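PDB 5KOL: inactive PncC family protein from Escherichia coli O157:H7, which belongs to the CinA family but probably lacks nicotinamide-nucleotide amidohydrolase activity, its actual role being unknown. Local coordinates for residues 134-139 against 143-148; 101-104 against 110-113. All coordinates share one frame; numbering follows the deposited sequence.

Contact 1: 134-139 against 143-148; sequences FAWHIK and YTAVMH
The indole of Trp-136 reaches along the sheet toward Ala-145, whose CB lies in the ring plane at its edge, 3.8 Å from CZ3. A tryptophan can stretch across to the neighbouring strand in this way because CG stands beside its own backbone N (chi1 -54°), which brings the six-membered ring beside Ala-145, with the backbone carbonyl carbon of Phe-134 at one of its faces; the small alanine leaves it room. Phe-134 adopts a similar first torsion and sends CE1 to within 3.8 Å of CG of Met-147, the two side chains running obliquely past each other. Its ring edge also faces the carbonyl oxygen of Ala-145. At the other end, CD1 of Ile-138 meets CE1 of Tyr-143 at 4.2 Å, nearly at right angles. The phenol suits a partly exposed position: its ring carbons join the apolar row, while OH shares a water with Ile-138 O and also bonds Arg-6.

Beneath these side chains the strands pair antiparallel. Two hydrogen-bonded pairs, Phe-134 with Ala-145 and Trp-136 with Tyr-143, supply four bonds, the shortest being Tyr-143 N to Trp-136 O at 2.7 Å. Between them lies the non-hydrogen-bonded pair of Ala-135 and Thr-144, where CA-H...O contacts close the gap, as between Ala-135 CA and Tyr-143 O at 3.0 Å. On this reverse face Thr-144 turns its hydroxyl to Glu-92.

This is a beta hairpin, with 141-148 the outermost strand within the chain and 131-138 bonded on its other side to strand 110-116. Its aromatic face lies against helix 153-171, where Trp-136 NE1 bonds the carbonyl of Ala-164 and Phe-163 meets the ring of Phe-134.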
loop_
_atom_site.group_PDB
_atom_site.type_symbol
_atom_site.label_atom_id
_atom_site.label_comp_id
_atom_site.label_asym_id
_atom_site.label_seq_id
_atom_site.Cartn_x
_atom_site.Cartn_y
_atom_site.Cartn_z
ATOM N N PHE A 134 -6.362 13.197 9.288
ATOM C CA PHE A 134 -4.957 12.968 8.989
ATOM C C PHE A 134 -4.160 12.997 10.278
ATOM O O PHE A 134 -4.525 13.701 11.216
ATOM C CB PHE A 134 -4.405 14.043 8.049
ATOM C CG PHE A 134 -5.119 14.145 6.724
ATOM C CD1 PHE A 134 -6.288 14.874 6.605
ATOM C CD2 PHE A 134 -4.577 13.564 5.593
ATOM C CE1 PHE A 134 -6.944 14.987 5.375
ATOM C CE2 PHE A 134 -5.213 13.672 4.348
ATOM C CZ PHE A 134 -6.397 14.385 4.243
ATOM N N ALA A 135 -3.045 12.271 10.314
ATOM C CA ALA A 135 -2.113 12.410 11.429
ATOM C C ALA A 135 -0.683 12.307 10.916
ATOM O O ALA A 135 -0.406 11.600 9.936
ATOM C CB ALA A 135 -2.376 11.351 12.536
ATOM N N TRP A 136 0.225 13.033 11.578
ATOM C CA TRP A 136 1.653 12.984 11.281
ATOM C C TRP A 136 2.451 12.846 12.569
ATOM O O TRP A 136 2.176 13.543 13.546
ATOM C CB TRP A 136 2.136 14.251 10.559
ATOM C CG TRP A 136 1.346 14.589 9.313
ATOM C CD1 TRP A 136 1.682 14.300 8.029
ATOM C CD2 TRP A 136 0.091 15.283 9.259
ATOM N NE1 TRP A 136 0.708 14.767 7.162
ATOM C CE2 TRP A 136 -0.275 15.380 7.898
ATOM C CE3 TRP A 136 -0.743 15.859 10.228
ATOM C CZ2 TRP A 136 -1.448 16.002 7.486
ATOM C CZ3 TRP A 136 -1.912 16.475 9.819
ATOM C CH2 TRP A 136 -2.254 16.542 8.460
ATOM N N HIS A 137 3.461 11.979 12.547
ATOM C CA HIS A 137 4.415 11.832 13.638
ATOM C C HIS A 137 5.741 12.420 13.179
ATOM O O HIS A 137 6.285 11.998 12.154
ATOM C CB HIS A 137 4.595 10.366 14.030
ATOM C CG HIS A 137 5.596 10.150 15.127
ATOM N ND1 HIS A 137 5.229 9.912 16.435
ATOM C CD2 HIS A 137 6.952 10.130 15.110
ATOM C CE1 HIS A 137 6.313 9.760 17.176
ATOM N NE2 HIS A 137 7.372 9.884 16.396
ATOM N N ILE A 138 6.244 13.401 13.917
ATOM C CA ILE A 138 7.528 14.025 13.620
ATOM C C ILE A 138 8.261 14.264 14.924
ATOM O O ILE A 138 7.692 14.843 15.856
ATOM C CB ILE A 138 7.382 15.364 12.878
ATOM C CG1 ILE A 138 6.296 15.284 11.817
ATOM C CG2 ILE A 138 8.731 15.780 12.303
ATOM C CD1 ILE A 138 5.848 16.612 11.316
ATOM N N LYS A 139 9.524 13.845 14.978
ATOM C CA LYS A 139 10.405 14.101 16.116
ATOM C C LYS A 139 9.721 13.769 17.445
ATOM O O LYS A 139 9.638 14.595 18.353
ATOM C CB LYS A 139 10.897 15.552 16.098
ATOM C CG LYS A 139 11.800 15.885 14.904
ATOM C CD LYS A 139 12.054 17.388 14.780
ATOM C CE LYS A 139 12.951 17.721 13.585
ATOM N NZ LYS A 139 12.172 18.121 12.369
ATOM N N TYR A 143 0.730 14.984 15.333
ATOM C CA TYR A 143 -0.156 16.053 14.885
ATOM C C TYR A 143 -1.347 15.471 14.135
ATOM O O TYR A 143 -1.240 14.417 13.505
ATOM C CB TYR A 143 0.585 17.040 13.962
ATOM C CG TYR A 143 1.862 17.558 14.582
ATOM C CD1 TYR A 143 3.041 16.825 14.498
ATOM C CD2 TYR A 143 1.886 18.759 15.266
ATOM C CE1 TYR A 143 4.209 17.282 15.072
ATOM C CE2 TYR A 143 3.053 19.227 15.841
ATOM C CZ TYR A 143 4.213 18.484 15.740
ATOM O OH TYR A 143 5.384 18.935 16.313
ATOM N N THR A 144 -2.485 16.172 14.187
ATOM C CA THR A 144 -3.681 15.756 13.461
ATOM C C THR A 144 -4.311 16.973 12.791
ATOM O O THR A 144 -4.100 18.118 13.202
ATOM C CB THR A 144 -4.731 15.085 14.375
ATOM O OG1 THR A 144 -5.209 16.045 15.324
ATOM C CG2 THR A 144 -4.120 13.911 15.173
ATOM N N ALA A 145 -5.095 16.704 11.747
ATOM C CA ALA A 145 -5.918 17.705 11.081
ATOM C C ALA A 145 -7.098 16.994 10.426
ATOM O O ALA A 145 -6.975 15.855 9.992
ATOM C CB ALA A 145 -5.115 18.490 10.030
ATOM N N VAL A 146 -8.237 17.671 10.360
ATOM C CA VAL A 146 -9.382 17.158 9.618
ATOM C C VAL A 146 -9.669 18.084 8.440
ATOM O O VAL A 146 -9.429 19.297 8.504
ATOM C CB VAL A 146 -10.626 16.998 10.520
ATOM C CG1 VAL A 146 -10.977 18.321 11.208
ATOM C CG2 VAL A 146 -11.822 16.453 9.723
ATOM N N MET A 147 -10.166 17.492 7.347
ATOM C CA MET A 147 -10.530 18.212 6.131
ATOM C C MET A 147 -11.875 17.722 5.612
ATOM O O MET A 147 -12.254 16.566 5.820
ATOM C CB MET A 147 -9.469 18.023 5.043
ATOM C CG MET A 147 -8.111 18.615 5.391
ATOM S SD MET A 147 -8.196 20.416 5.420
ATOM C CE MET A 147 -8.440 20.800 3.683
ATOM N N HIS A 148 -12.588 18.604 4.909
ATOM C CA HIS A 148 -13.859 18.267 4.266
ATOM C C HIS A 148 -13.730 18.579 2.782
ATOM O O HIS A 148 -13.846 19.739 2.378
ATOM C CB HIS A 148 -15.008 19.035 4.901
ATOM C CG HIS A 148 -15.149 18.774 6.368
ATOM N ND1 HIS A 148 -15.763 17.643 6.866
ATOM C CD2 HIS A 148 -14.737 19.483 7.444
ATOM C CE1 HIS A 148 -15.737 17.675 8.188
ATOM N NE2 HIS A 148 -15.119 18.779 8.565
HETATM O O HOH W 1 7.779 17.742 16.145
#

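Contact 2: 101-104 against 110-113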
loop_
_atom_site.group_PDB
_atom_site.type_symbol
_atom_site.label_atom_id
_atom_site.label_comp_id
_atom_site.label_asym_id
_atom_site.label_seq_id
_atom_site.Cartn_x
_atom_site.Cartn_y
_atom_site.Cartn_z
ATOM N N GLY A 101 1.360 3.579 15.186
ATOM C CA GLY A 101 1.522 2.173 14.853
ATOM C C GLY A 101 2.479 1.948 13.696
ATOM O O GLY A 101 3.287 1.016 13.722
ATOM N N ALA A 102 2.404 2.794 12.658
ATOM C CA ALA A 102 3.322 2.626 11.535
ATOM C C ALA A 102 4.761 2.874 11.966
ATOM O O ALA A 102 5.678 2.155 11.542
ATOM C CB ALA A 102 2.936 3.561 10.380
ATOM N N ILE A 103 4.977 3.892 12.798
ATOM C CA ILE A 103 6.306 4.160 13.341
ATOM C C ILE A 103 6.848 2.906 14.008
ATOM O O ILE A 103 7.974 2.470 13.734
ATOM C CB ILE A 103 6.255 5.362 14.305
ATOM C CG1 ILE A 103 5.948 6.664 13.538
ATOM C CG2 ILE A 103 7.558 5.512 15.112
ATOM C CD1 ILE A 103 7.145 7.288 12.827
ATOM N N GLU A 104 6.009 2.247 14.816
ATOM C CA GLU A 104 6.450 1.071 15.568
ATOM C C GLU A 104 6.792 -0.092 14.642
ATOM O O GLU A 104 7.854 -0.716 14.769
ATOM C CB GLU A 104 5.368 0.633 16.559
ATOM C CG GLU A 104 4.958 1.665 17.604
ATOM C CD GLU A 104 3.680 1.277 18.355
ATOM O OE1 GLU A 104 3.147 2.128 19.096
ATOM O OE2 GLU A 104 3.214 0.120 18.218
ATOM N N VAL A 110 9.439 9.297 10.758
ATOM C CA VAL A 110 8.332 10.172 10.389
ATOM C C VAL A 110 7.215 9.314 9.807
ATOM O O VAL A 110 7.481 8.325 9.117
ATOM C CB VAL A 110 8.787 11.238 9.365
ATOM C CG1 VAL A 110 7.622 12.146 8.951
ATOM C CG2 VAL A 110 9.947 12.040 9.926
ATOM N N SER A 111 5.965 9.677 10.073
ATOM C CA SER A 111 4.872 8.927 9.464
ATOM C C SER A 111 3.703 9.834 9.098
ATOM O O SER A 111 3.552 10.949 9.613
ATOM C CB SER A 111 4.374 7.783 10.374
ATOM O OG SER A 111 3.559 8.259 11.426
ATOM N N ILE A 112 2.882 9.319 8.181
ATOM C CA ILE A 112 1.653 9.955 7.707
ATOM C C ILE A 112 0.532 8.939 7.824
ATOM O O ILE A 112 0.689 7.800 7.373
ATOM C CB ILE A 112 1.755 10.389 6.230
ATOM C CG1 ILE A 112 2.961 11.287 5.977
ATOM C CG2 ILE A 112 0.410 10.980 5.749
ATOM C CD1 ILE A 112 3.324 11.368 4.479
ATOM N N ALA A 113 -0.611 9.352 8.365
ATOM C CA ALA A 113 -1.787 8.489 8.422
ATOM C C ALA A 113 -2.988 9.162 7.754
ATOM O O ALA A 113 -3.178 10.375 7.873
ATOM C CB ALA A 113 -2.107 8.112 9.879
#
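Ile-103 reaches from the helix to the strand with one branch: CG1 lies 3.6 Å from Ser-111 OG, and CD1 comes equally near the carbonyl carbon of Val-110. Placing CG1 beside the backbone N (chi1 -68°), with a second bend at chi2, turns the tip toward the strand although CB itself is directed along its flank. The long, flexible branch of isoleucine thus lays methylene and methyl groups against both the serine side chain and the backbone before it. Ala-102 adds a looser contact, its CB 4.5 Å from CB of Ser-111; a methyl group is short enough to let the helix lie near the sheet.

Ser-111 points into the helix-sheet interface, where its polar end needs a partner. OG is hydrogen-bonded to the carbonyl oxygen of Ala-99, one turn back in the same helix, so the small buried hydroxyl is satisfied within the apolar layer. Val-110 and Ile-112 point away from this helix and pack on Leu-168 of helix 153-171. Strand 110-116 is flanked in the sheet by 36-40 and 131-138, and its position between helices on the two faces is that of a central strand in a three-layer alpha/beta/alpha sandwich.

How the contacts relate
Both contacts reach the same mixed sheet, in which strands 110-116 and 131-138 are neighbours. Contact 2 is buried and joins helix 92-106 to an inner strand through small and aliphatic groups, without a direct hydrogen bond between its segments. Contact 1 is partly buried: it pairs two strands through their backbones and places large aromatic side chains on the face turned to helix 153-171. The two meet directly. Ala-135 O and Ala-113 N, 2.8 Å apart, probably share a hydrogen bond, as do His-137 N and Ser-111 O, while CD2 of His-137 packs on CD1 of Ile-103. Helix 92-106 packs on one face of the shared sheet and helix 153-171 on the other.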